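Local coordinates for glutamate ABC superfamily ATP binding cassette transporter, binding protein (Enterococcus faecium DO, PDB 5EYF) that binds L-glutamate as the solute-binding component of an ABC transporter, probably handing it to the membrane-embedded permease for uptake, at residues F41-D44 with I45-I49; S67-R70 with I71-K75; D90-K93 with K94-D97; T136-A139 with N140-H144; A214-Q217 with A218-E221. All coordinates share one frame; numbering follows the deposited sequence. Where two conformers were deposited one is given.

Interaction 1: F41-D44 with I45-I49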
# COMPACT_ATOMS: atom_id res chain seq x y z
N PHE B 41 11.55 12.57 -6.58
CA PHE B 41 11.54 11.83 -5.33
C PHE B 41 12.49 10.64 -5.37
O PHE B 41 13.22 10.39 -4.40
CB PHE B 41 10.10 11.37 -5.05
CG PHE B 41 9.92 10.54 -3.81
CD1 PHE B 41 9.90 11.14 -2.56
CD2 PHE B 41 9.71 9.16 -3.90
CE1 PHE B 41 9.71 10.39 -1.41
CE2 PHE B 41 9.49 8.41 -2.76
CZ PHE B 41 9.49 9.01 -1.51
N ASP B 42 12.44 9.83 -6.44
CA ASP B 42 13.34 8.68 -6.52
C ASP B 42 14.80 9.13 -6.50
O ASP B 42 15.64 8.50 -5.84
CB ASP B 42 13.12 7.88 -7.81
CG ASP B 42 11.89 6.99 -7.79
OD1 ASP B 42 11.35 6.67 -6.69
OD2 ASP B 42 11.48 6.60 -8.93
N VAL B 43 15.12 10.20 -7.24
CA VAL B 43 16.47 10.76 -7.25
C VAL B 43 16.88 11.19 -5.84
O VAL B 43 18.01 10.93 -5.39
CB VAL B 43 16.55 11.93 -8.25
CG1 VAL B 43 17.90 12.67 -8.11
CG2 VAL B 43 16.38 11.41 -9.66
N ASP B 44 15.99 11.88 -5.13
CA ASP B 44 16.36 12.37 -3.79
C ASP B 44 16.53 11.24 -2.79
O ASP B 44 17.40 11.30 -1.91
CB ASP B 44 15.33 13.39 -3.29
CG ASP B 44 15.50 14.76 -3.94
OD1 ASP B 44 16.46 14.96 -4.73
OD2 ASP B 44 14.67 15.65 -3.66
N ILE B 45 15.66 10.24 -2.86
CA ILE B 45 15.83 9.06 -2.02
C ILE B 45 17.18 8.39 -2.31
O ILE B 45 17.90 7.98 -1.39
CB ILE B 45 14.64 8.08 -2.21
CG1 ILE B 45 13.30 8.69 -1.66
CG2 ILE B 45 14.91 6.76 -1.55
CD1 ILE B 45 13.23 8.74 -0.13
N ALA B 46 17.53 8.24 -3.60
CA ALA B 46 18.82 7.65 -3.97
C ALA B 46 19.99 8.42 -3.36
O ALA B 46 20.93 7.83 -2.84
CB ALA B 46 18.96 7.63 -5.49
N LYS B 47 19.96 9.75 -3.48
CA LYS B 47 21.05 10.56 -2.92
C LYS B 47 21.14 10.37 -1.41
O LYS B 47 22.24 10.22 -0.85
CB LYS B 47 20.85 12.03 -3.27
CG LYS B 47 20.99 12.32 -4.76
CD LYS B 47 20.67 13.75 -5.06
CE LYS B 47 20.97 14.07 -6.49
NZ LYS B 47 20.94 15.55 -6.73
N ALA B 48 20.00 10.38 -0.72
CA ALA B 48 20.01 10.23 0.73
C ALA B 48 20.53 8.86 1.15
O ALA B 48 21.27 8.74 2.13
CB ALA B 48 18.60 10.48 1.28
N ILE B 49 20.16 7.80 0.41
CA ILE B 49 20.65 6.47 0.75
C ILE B 49 22.15 6.41 0.56
O ILE B 49 22.87 5.85 1.39
CB ILE B 49 19.95 5.42 -0.13
CG1 ILE B 49 18.49 5.30 0.31
CG2 ILE B 49 20.66 4.07 -0.02
CD1 ILE B 49 17.67 4.44 -0.64
O HOH W 1 18.48 16.65 -4.86

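Interaction 2: S67-R70 with I71-K75. With GLU (glutamic acid), chain E.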
# COMPACT_ATOMS: atom_id res chain seq x y z
N SER B 67 10.99 1.25 -17.98
CA SER B 67 10.40 0.01 -17.48
C SER B 67 10.88 -1.19 -18.27
O SER B 67 11.02 -2.29 -17.71
CB SER B 67 8.88 0.10 -17.51
OG SER B 67 8.46 1.19 -16.72
N LYS B 68 11.18 -1.01 -19.56
CA LYS B 68 11.68 -2.11 -20.37
C LYS B 68 13.14 -2.44 -20.04
O LYS B 68 13.49 -3.62 -19.91
CB LYS B 68 11.52 -1.79 -21.86
CG LYS B 68 10.31 -2.48 -22.48
CD LYS B 68 10.08 -2.02 -23.90
CE LYS B 68 11.17 -2.52 -24.82
NZ LYS B 68 11.15 -4.01 -24.98
N THR B 69 13.99 -1.42 -19.89
CA THR B 69 15.41 -1.68 -19.78
C THR B 69 15.90 -1.85 -18.35
O THR B 69 17.03 -2.29 -18.15
CB THR B 69 16.22 -0.54 -20.42
OG1 THR B 69 15.96 0.67 -19.70
CG2 THR B 69 15.82 -0.36 -21.89
N ARG B 70 15.07 -1.56 -17.34
CA ARG B 70 15.64 -1.46 -16.00
C ARG B 70 16.18 -2.80 -15.51
O ARG B 70 17.30 -2.86 -14.99
CB ARG B 70 14.62 -0.85 -15.02
CG ARG B 70 13.30 -1.56 -14.89
CD ARG B 70 12.35 -0.70 -14.08
NE ARG B 70 11.01 -1.30 -14.16
CZ ARG B 70 9.87 -0.68 -13.89
NH1 ARG B 70 9.85 0.58 -13.44
NH2 ARG B 70 8.73 -1.35 -14.07
N ILE B 71 15.42 -3.89 -15.66
CA ILE B 71 15.95 -5.16 -15.16
C ILE B 71 17.15 -5.61 -16.01
O ILE B 71 18.18 -6.00 -15.45
CB ILE B 71 14.85 -6.23 -15.05
CG1 ILE B 71 13.85 -5.88 -13.93
CG2 ILE B 71 15.47 -7.61 -14.78
CD1 ILE B 71 12.78 -6.96 -13.77
N PRO B 72 17.09 -5.60 -17.35
CA PRO B 72 18.30 -5.96 -18.12
C PRO B 72 19.55 -5.18 -17.73
O PRO B 72 20.61 -5.79 -17.55
CB PRO B 72 17.88 -5.69 -19.57
CG PRO B 72 16.42 -5.96 -19.57
CD PRO B 72 15.93 -5.42 -18.23
N LEU B 73 19.44 -3.87 -17.50
CA LEU B 73 20.59 -3.07 -17.09
C LEU B 73 21.07 -3.43 -15.70
O LEU B 73 22.27 -3.49 -15.44
CB LEU B 73 20.23 -1.59 -17.15
CG LEU B 73 20.14 -1.06 -18.58
CD1 LEU B 73 19.49 0.32 -18.59
CD2 LEU B 73 21.54 -1.00 -19.14
N LEU B 74 20.12 -3.67 -14.78
CA LEU B 74 20.51 -4.09 -13.44
C LEU B 74 21.23 -5.44 -13.46
O LEU B 74 22.29 -5.60 -12.85
CB LEU B 74 19.28 -4.18 -12.54
CG LEU B 74 19.61 -4.57 -11.09
CD1 LEU B 74 20.38 -3.48 -10.35
CD2 LEU B 74 18.31 -4.83 -10.33
N LYS B 75 20.65 -6.43 -14.15
CA LYS B 75 21.23 -7.77 -14.09
C LYS B 75 22.56 -7.84 -14.83
O LYS B 75 23.39 -8.70 -14.52
CB LYS B 75 20.22 -8.79 -14.62
CG LYS B 75 18.94 -8.83 -13.77
CD LYS B 75 18.10 -10.08 -14.02
CE LYS B 75 18.84 -11.36 -13.64
NZ LYS B 75 18.84 -11.57 -12.16
N GLU E . 4.88 0.97 -10.83
CA GLU E . 4.43 0.25 -12.03
C GLU E . 5.45 -0.82 -12.42
O GLU E . 6.49 -0.97 -11.77
CB GLU E . 4.19 1.21 -13.21
CG GLU E . 5.30 2.24 -13.44
CD GLU E . 6.58 1.67 -14.04
OE1 GLU E . 7.64 2.25 -13.78
OE2 GLU E . 6.54 0.71 -14.85
OXT GLU E . 5.23 -1.58 -13.38
O HOH W 2 12.71 -4.29 -16.90

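Interaction 3: D90-K93 with K94-D97. With GLU (glutamic acid), chain E.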
# COMPACT_ATOMS: atom_id res chain seq x y z
N ASP B 90 5.88 -10.65 -6.80
CA ASP B 90 6.52 -11.97 -6.69
C ASP B 90 7.16 -12.41 -8.01
O ASP B 90 8.20 -13.06 -8.00
CB ASP B 90 5.55 -13.02 -6.16
CG ASP B 90 5.57 -13.11 -4.66
OD1 ASP B 90 6.52 -12.58 -4.06
OD2 ASP B 90 4.66 -13.72 -4.06
N GLU B 91 6.56 -12.03 -9.14
CA GLU B 91 7.13 -12.37 -10.44
C GLU B 91 8.45 -11.64 -10.67
O GLU B 91 9.38 -12.20 -11.28
CB GLU B 91 6.11 -12.04 -11.52
CG GLU B 91 4.70 -12.58 -11.19
CD GLU B 91 3.76 -11.54 -10.56
OE1 GLU B 91 3.22 -10.73 -11.35
OE2 GLU B 91 3.55 -11.54 -9.32
N ARG B 92 8.55 -10.39 -10.22
CA ARG B 92 9.81 -9.66 -10.31
C ARG B 92 10.83 -10.17 -9.31
O ARG B 92 12.04 -10.12 -9.58
CB ARG B 92 9.54 -8.18 -10.13
CG ARG B 92 8.92 -7.55 -11.39
CD ARG B 92 8.44 -6.14 -11.17
NE ARG B 92 7.88 -5.55 -12.39
CZ ARG B 92 7.39 -4.31 -12.46
NH1 ARG B 92 7.40 -3.54 -11.37
NH2 ARG B 92 6.93 -3.83 -13.62
N LYS B 93 10.36 -10.69 -8.16
CA LYS B 93 11.26 -11.25 -7.17
C LYS B 93 11.99 -12.49 -7.68
O LYS B 93 12.99 -12.90 -7.09
CB LYS B 93 10.49 -11.53 -5.87
CG LYS B 93 10.10 -10.21 -5.17
CD LYS B 93 9.30 -10.42 -3.90
CE LYS B 93 10.08 -11.21 -2.89
NZ LYS B 93 9.52 -11.14 -1.51
N LYS B 94 11.53 -13.10 -8.78
CA LYS B 94 12.34 -14.13 -9.41
C LYS B 94 13.59 -13.56 -10.06
O LYS B 94 14.58 -14.29 -10.23
CB LYS B 94 11.52 -14.86 -10.47
CG LYS B 94 10.20 -15.33 -9.94
CD LYS B 94 10.39 -16.26 -8.80
CE LYS B 94 9.10 -17.01 -8.53
NZ LYS B 94 9.11 -17.62 -7.18
N GLN B 95 13.55 -12.28 -10.44
CA GLN B 95 14.59 -11.61 -11.23
C GLN B 95 15.52 -10.76 -10.38
O GLN B 95 16.72 -10.67 -10.68
CB GLN B 95 13.94 -10.72 -12.30
CG GLN B 95 13.04 -11.45 -13.33
CD GLN B 95 12.28 -10.50 -14.26
OE1 GLN B 95 12.78 -10.12 -15.33
NE2 GLN B 95 11.07 -10.11 -13.86
N VAL B 96 15.00 -10.13 -9.32
CA VAL B 96 15.74 -9.17 -8.52
C VAL B 96 15.36 -9.36 -7.05
O VAL B 96 14.38 -10.02 -6.71
CB VAL B 96 15.44 -7.71 -8.95
CG1 VAL B 96 15.66 -7.51 -10.46
CG2 VAL B 96 14.01 -7.31 -8.56
N ASP B 97 16.19 -8.81 -6.18
CA ASP B 97 15.80 -8.61 -4.79
C ASP B 97 15.27 -7.20 -4.66
O ASP B 97 15.64 -6.30 -5.43
CB ASP B 97 16.98 -8.82 -3.84
CG ASP B 97 17.35 -10.28 -3.65
OD1 ASP B 97 16.52 -11.17 -3.98
OD2 ASP B 97 18.48 -10.52 -3.13
N GLU E . 4.88 0.97 -10.83
CA GLU E . 4.43 0.25 -12.03
C GLU E . 5.45 -0.82 -12.42
O GLU E . 6.49 -0.97 -11.77
CB GLU E . 4.19 1.21 -13.21
CG GLU E . 5.30 2.24 -13.44
CD GLU E . 6.58 1.67 -14.04
OE1 GLU E . 7.64 2.25 -13.78
OE2 GLU E . 6.54 0.71 -14.85
OXT GLU E . 5.23 -1.58 -13.38
O HOH W 3 8.97 -14.86 -6.12

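Interaction 4: T136-A139 with N140-H144. With GLU (glutamic acid), chain E.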
# COMPACT_ATOMS: atom_id res chain seq x y z
N THR B 136 3.25 -3.38 -16.88
CA THR B 136 2.31 -4.10 -16.02
C THR B 136 0.97 -3.39 -15.99
O THR B 136 -0.07 -4.04 -15.86
CB THR B 136 2.82 -4.27 -14.59
OG1 THR B 136 4.06 -4.98 -14.56
CG2 THR B 136 1.85 -5.08 -13.83
N SER B 137 0.97 -2.06 -16.11
CA SER B 137 -0.29 -1.32 -16.12
C SER B 137 -1.23 -1.87 -17.17
O SER B 137 -2.44 -1.97 -16.94
CB SER B 137 -0.01 0.17 -16.36
OG SER B 137 1.06 0.62 -15.53
N ALA B 138 -0.69 -2.24 -18.33
CA ALA B 138 -1.53 -2.82 -19.38
C ALA B 138 -2.05 -4.18 -18.94
O ALA B 138 -3.25 -4.46 -19.04
CB ALA B 138 -0.77 -2.93 -20.71
N ALA B 139 -1.18 -4.97 -18.32
CA ALA B 139 -1.62 -6.26 -17.79
C ALA B 139 -2.67 -6.09 -16.70
O ALA B 139 -3.65 -6.84 -16.67
CB ALA B 139 -0.42 -7.07 -17.29
N ASN B 140 -2.49 -5.12 -15.79
CA ASN B 140 -3.49 -4.93 -14.75
C ASN B 140 -4.84 -4.50 -15.33
O ASN B 140 -5.89 -4.85 -14.77
CB ASN B 140 -3.03 -3.88 -13.73
CG ASN B 140 -1.93 -4.40 -12.79
OD1 ASN B 140 -1.75 -5.62 -12.64
ND2 ASN B 140 -1.19 -3.47 -12.18
N ILE B 141 -4.83 -3.71 -16.40
CA ILE B 141 -6.11 -3.36 -17.02
C ILE B 141 -6.78 -4.60 -17.57
O ILE B 141 -8.00 -4.78 -17.42
CB ILE B 141 -5.93 -2.31 -18.13
CG1 ILE B 141 -5.82 -0.93 -17.55
CG2 ILE B 141 -7.19 -2.32 -19.01
CD1 ILE B 141 -7.11 -0.42 -16.96
N ARG B 142 -6.02 -5.46 -18.24
CA ARG B 142 -6.64 -6.63 -18.84
C ARG B 142 -7.29 -7.50 -17.78
O ARG B 142 -8.21 -8.27 -18.08
CB ARG B 142 -5.61 -7.40 -19.66
CG ARG B 142 -5.07 -6.57 -20.83
CD ARG B 142 -4.16 -7.32 -21.80
NE ARG B 142 -3.92 -6.53 -23.02
CZ ARG B 142 -2.79 -5.87 -23.28
NH1 ARG B 142 -1.79 -5.92 -22.41
NH2 ARG B 142 -2.66 -5.17 -24.40
N GLN B 143 -6.87 -7.38 -16.53
CA GLN B 143 -7.52 -8.09 -15.44
C GLN B 143 -8.72 -7.34 -14.87
O GLN B 143 -9.81 -7.90 -14.72
CB GLN B 143 -6.50 -8.36 -14.34
CG GLN B 143 -7.11 -8.95 -13.08
CD GLN B 143 -6.05 -9.36 -12.09
OE1 GLN B 143 -4.94 -9.68 -12.47
NE2 GLN B 143 -6.39 -9.34 -10.81
N HIS B 144 -8.54 -6.05 -14.55
CA HIS B 144 -9.59 -5.31 -13.88
C HIS B 144 -10.62 -4.74 -14.85
O HIS B 144 -11.70 -4.34 -14.41
CB HIS B 144 -8.96 -4.20 -13.03
CG HIS B 144 -8.25 -4.71 -11.82
ND1 HIS B 144 -6.89 -4.93 -11.80
CD2 HIS B 144 -8.71 -5.09 -10.61
CE1 HIS B 144 -6.54 -5.40 -10.61
NE2 HIS B 144 -7.63 -5.51 -9.87
N GLU E . 4.88 0.97 -10.83
CA GLU E . 4.43 0.25 -12.03
C GLU E . 5.45 -0.82 -12.42
O GLU E . 6.49 -0.97 -11.77
CB GLU E . 4.19 1.21 -13.21
CG GLU E . 5.30 2.24 -13.44
CD GLU E . 6.58 1.67 -14.04
OE1 GLU E . 7.64 2.25 -13.78
OE2 GLU E . 6.54 0.71 -14.85
OXT GLU E . 5.23 -1.58 -13.38
O HOH W 4 -2.71 -8.67 -14.15

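Interaction 5: A214-Q217 with A218-E221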
# COMPACT_ATOMS: atom_id res chain seq x y z
N ALA B 214 22.61 -2.99 3.25
CA ALA B 214 23.02 -1.59 3.42
C ALA B 214 21.91 -0.63 3.00
O ALA B 214 21.69 0.40 3.66
CB ALA B 214 24.30 -1.32 2.63
N VAL B 215 21.24 -0.91 1.87
CA VAL B 215 20.15 -0.05 1.42
C VAL B 215 19.00 -0.07 2.43
O VAL B 215 18.43 0.98 2.76
CB VAL B 215 19.68 -0.50 0.02
CG1 VAL B 215 18.37 0.17 -0.38
CG2 VAL B 215 20.79 -0.23 -1.01
N ASN B 216 18.66 -1.25 2.94
CA ASN B 216 17.57 -1.31 3.91
C ASN B 216 17.93 -0.60 5.21
O ASN B 216 17.07 0.06 5.81
CB ASN B 216 17.17 -2.76 4.20
CG ASN B 216 16.23 -3.29 3.16
OD1 ASN B 216 15.52 -2.52 2.50
ND2 ASN B 216 16.24 -4.61 2.96
N GLN B 217 19.18 -0.71 5.64
CA GLN B 217 19.62 -0.01 6.83
C GLN B 217 19.57 1.50 6.62
O GLN B 217 19.17 2.25 7.52
CB GLN B 217 21.04 -0.46 7.20
CG GLN B 217 21.66 0.25 8.39
CD GLN B 217 20.96 -0.08 9.69
OE1 GLN B 217 20.40 -1.16 9.85
NE2 GLN B 217 20.99 0.86 10.63
N ALA B 218 19.98 1.95 5.43
CA ALA B 218 19.91 3.37 5.10
C ALA B 218 18.48 3.88 5.19
O ALA B 218 18.22 4.92 5.80
CB ALA B 218 20.49 3.60 3.70
N LEU B 219 17.53 3.14 4.59
CA LEU B 219 16.12 3.52 4.67
C LEU B 219 15.65 3.56 6.11
O LEU B 219 14.96 4.50 6.52
CB LEU B 219 15.23 2.56 3.87
CG LEU B 219 15.33 2.71 2.35
CD1 LEU B 219 14.68 1.49 1.68
CD2 LEU B 219 14.65 4.01 1.94
N GLU B 220 16.00 2.54 6.90
CA GLU B 220 15.66 2.55 8.33
C GLU B 220 16.13 3.83 9.00
O GLU B 220 15.37 4.48 9.72
CB GLU B 220 16.28 1.33 9.02
CG GLU B 220 15.87 1.17 10.49
CD GLU B 220 16.40 -0.11 11.12
OE1 GLU B 220 17.24 -0.80 10.49
OE2 GLU B 220 15.99 -0.43 12.26
N GLU B 221 17.38 4.21 8.77
CA GLU B 221 17.94 5.40 9.39
C GLU B 221 17.21 6.66 8.94
O GLU B 221 16.99 7.58 9.74
CB GLU B 221 19.43 5.48 9.05
CG GLU B 221 20.31 4.47 9.80
CD GLU B 221 21.79 4.56 9.39
OE1 GLU B 221 22.24 5.66 9.00
OE2 GLU B 221 22.49 3.52 9.47

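Interaction 1: F41-D44 with I45-I49
Phe41-Asp44 and Ile45-Ile49 form the first turns of one helix, in which the amides of Ile45, Ala46, Lys47 and Ala48 each bond back to the carbonyl oxygen four residues earlier; the bond from Ile45 N to Phe41 O is 2.9 Å long. The same spacing sets Phe41 and Ile45 on one flank of the helix, side chains running together. With its CG anti to the backbone N (chi1 178°), Phe41 sets its ring beside Ile45, whose CG1 sits over the middle of one face. This CH-pi contact has CG1 3.9 Å from the ring centroid and only 13° off the ring normal. Phe236 meets the ring edge-to-face, and helices 209-225 and 227-235 pack against this part of helix 41-54, a helix of the periplasmic-binding-protein fold largely buried at this end. On another side of the turn the chemistry changes. The extended chain of Lys47 runs beside Val43, its CE 3.7 Å from Val43 CG1, and Phe62 of strand 59-64 touches both residues. Beyond that apolar stretch, Lys47 NZ lies 4.9 Å from Asp44 OD1, and a water bridges the two: it donates to OD1 at 2.6 Å and accepts from NZ at 3.3 Å. Asp44 OD2 has stronger partners in Lys234, through a salt bridge, and Trp235. The carboxylate of Asp42 turns elsewhere, accepting from Tyr102 OH and from the backbone N of Thr85, a glutamate-binding residue.

Interaction 2: S67-R70 with I71-K75
The guanidinium of Arg70, whose carbonyl O accepts from Leu74 N at 2.9 Å, has Ser67 OG 3.4 Å above one face, off-centre and nearer the edge of the group, while the bound glutamate occupies its edge, OXT in the plane and OE1 near it. This is the ligand pocket of a family 3 solute-binding protein, where the loop after strand 59-64 leads into helix 70-75 and supplies two of the glutamate-binding residues. Arg70 NH1 donates to OE1 of the ligand at 2.8 Å and NH2 to OE2 at 3.1 Å, so the side-chain carboxylate is held in a fork; NH2 also makes a weak bond to the ligand's O. Ser67 OG donates to the ligand's OE2 at 2.7 Å and in turn receives a bond from Lys22 NZ, which is itself a ligand-binding group. Arg70 can reach this far because its chain is extended from CG to NE, although CG starts out between the backbone N and the carbonyl carbon (chi1 57°). In the same first helical turn, Leu73 N bonds to Thr69 O. The side chains of Thr69 and Leu73 run alongside each other, Leu73 CD1 resting 3.7 Å from Thr69 OG1, which bonds to Thr66 N. One water completes the turn, donating to Ser67 O at 2.7 Å and accepting from Ile71 N at 3.0 Å.

Interaction 3: D90-K93 with K94-D97
Arg92 O is gripped by two successive amides as the short helix 90-93 gives way to strand 96-98. Val96 N lies 3.0 Å from Arg92 O, nearly in line with the carbonyl, whereas Gln95 N comes within 2.8 Å of Arg92 O from above the carbonyl plane, 54° out of it. One oxygen therefore serves both a three-residue and a four-residue bond, and this shared acceptor closes the turn. The turn before it is looser: Lys94 N makes only weak bonds to Asp90 O and Glu91 O. Chi1 of Lys94 (-50°) sets CG beside both carbonyl oxygens, and the bend at chi2 keeps CD and CE near Asp90 O. A water then ties the ends together, donating to Asp90 O at 2.7 Å and accepting from Lys94 NZ at 3.0 Å. Past the turn, Val96 O receives a CA-H...O contact from Lys93 CA at 3.4 Å, and Lys206 NZ bonds to both Lys93 O and Val96 O, so two neighbouring acceptors share a cation. Lys93 NZ finds its strongest partner in the C-terminal Glu245 of the second subunit, which places this surface at the subunit interface. Arg92 leaves in the other direction, fully extended from CG to NE, and presents the edge of its guanidinium to the ligand's alpha-carboxylate, whose carbon lies in the guanidinium plane. Its NH1 donates to the O atom of the bound glutamate at 2.8 Å, with a nearly straight 170° bond, and NH2 to OXT at 2.8 Å. Such an end-on, two-pronged clasp of the alpha-carboxylate by an arginine is characteristic of amino-acid-binding proteins of this family.

Interaction 4: T136-A139 with N140-H144
Thr136-Ala139 and Asn140-His144 meet as successive turns of helix 136-144, the crossover helix of a beta-alpha-beta unit between parallel strands 128-132 and 149-153. The amides of residues 140 to 143 each donate to the carbonyl oxygen four residues back, beginning with Asn140 N to Thr136 O at 2.7 Å and slackening to 3.3 Å between Gln143 N and Ala139 O at the other end. Thr136 has CG2 anti to its backbone N, which turns this methyl toward Asn140, and it lies 3.8 Å from both Asn140 ND2 and OD1, the two side chains crossing at a slant. The amide has a polar tie elsewhere, ND2 donating to Gln107 OE1, while Gln107 NE2 bonds to Ser137 O, so one glutamine bonds to both halves of the contact. Arg142 runs back along the helix with its chain extended to NE, and NH1 settles 3.6 Å from Ala138 CB while NH2 forms a salt bridge with Glu152 on strand 149-153. At the far end the carbonyl of Asn140 is doubly used: His144 N bonds to Asn140 O at 2.9 Å and His144 ND1, with the acceptor near its ring plane, does so at 3.1 Å. That ring also meets Phe195. Thr136, at the opposite end, is a known glutamate-binding residue, its OG1 3.8 Å from OXT of the bound glutamate. A crossover helix that directs its N-terminal end at the ligand carboxylate is a recurrent feature of the periplasmic-binding-protein fold, and the helix dipole probably favours that charge.

Interaction 5: A214-Q217 with A218-E221
Gln217 and Glu221, one helical turn apart, are joined through their side chains as well as through the backbone. Gln217 NE2 donates to Glu221 OE2 at 3.3 Å in a straight bond (164°), and OE2 accepts through its anti lone pair, the one away from the other carboxylate oxygen. The acceptor lies almost exactly in the amide plane of Gln217, while the two flat groups are turned 63° against each other. A bend at chi2 (67°) brings the Gln217 amide round to this bond, and its CG rests 3.5 Å from Glu221 OE2. In the backbone, Glu221 N bonds to Gln217 O at 2.9 Å, one of four consecutive helical bonds that begin with Ala218 N to Ala214 O. On the inward side Val215 and Leu219 are loose apolar neighbours, CG1 of the first 4.4 Å from CD1 of the second. Asn216 lies across Leu219, and its OD1 is held by the backbone N of Asp100. Around this contact, helix 209-225 packs against both a strand and a helix: Val215 meets strand 198-205 and Ile53 of helix 41-54, and Ala218 and Glu221 touch Lys52 of that same helix.

How the interactions relate
Interactions 1 and 5 each lie within one helix, and the two helices pack together: Ile49 of helix 41-54 on Ala218 and Leu219 of helix 209-225. Interaction 1 is the more deeply buried and adds an aromatic contact, whereas interaction 5 turns a glutamine-carboxylate pair to the outside. Interactions 2, 3 and 4 converge on glutamate. Interaction 2 takes chiefly its side-chain carboxylate and interaction 3, the most superficial, its alpha-carboxylate; the two are tied by Lys75 NZ to Gln95 O and by Leu74 against Val96, with the arginines gathered round the ligand. Interaction 4 approaches across the ligand, about 29 Å centre to centre from interaction 1, and Thr136 reaches Arg92.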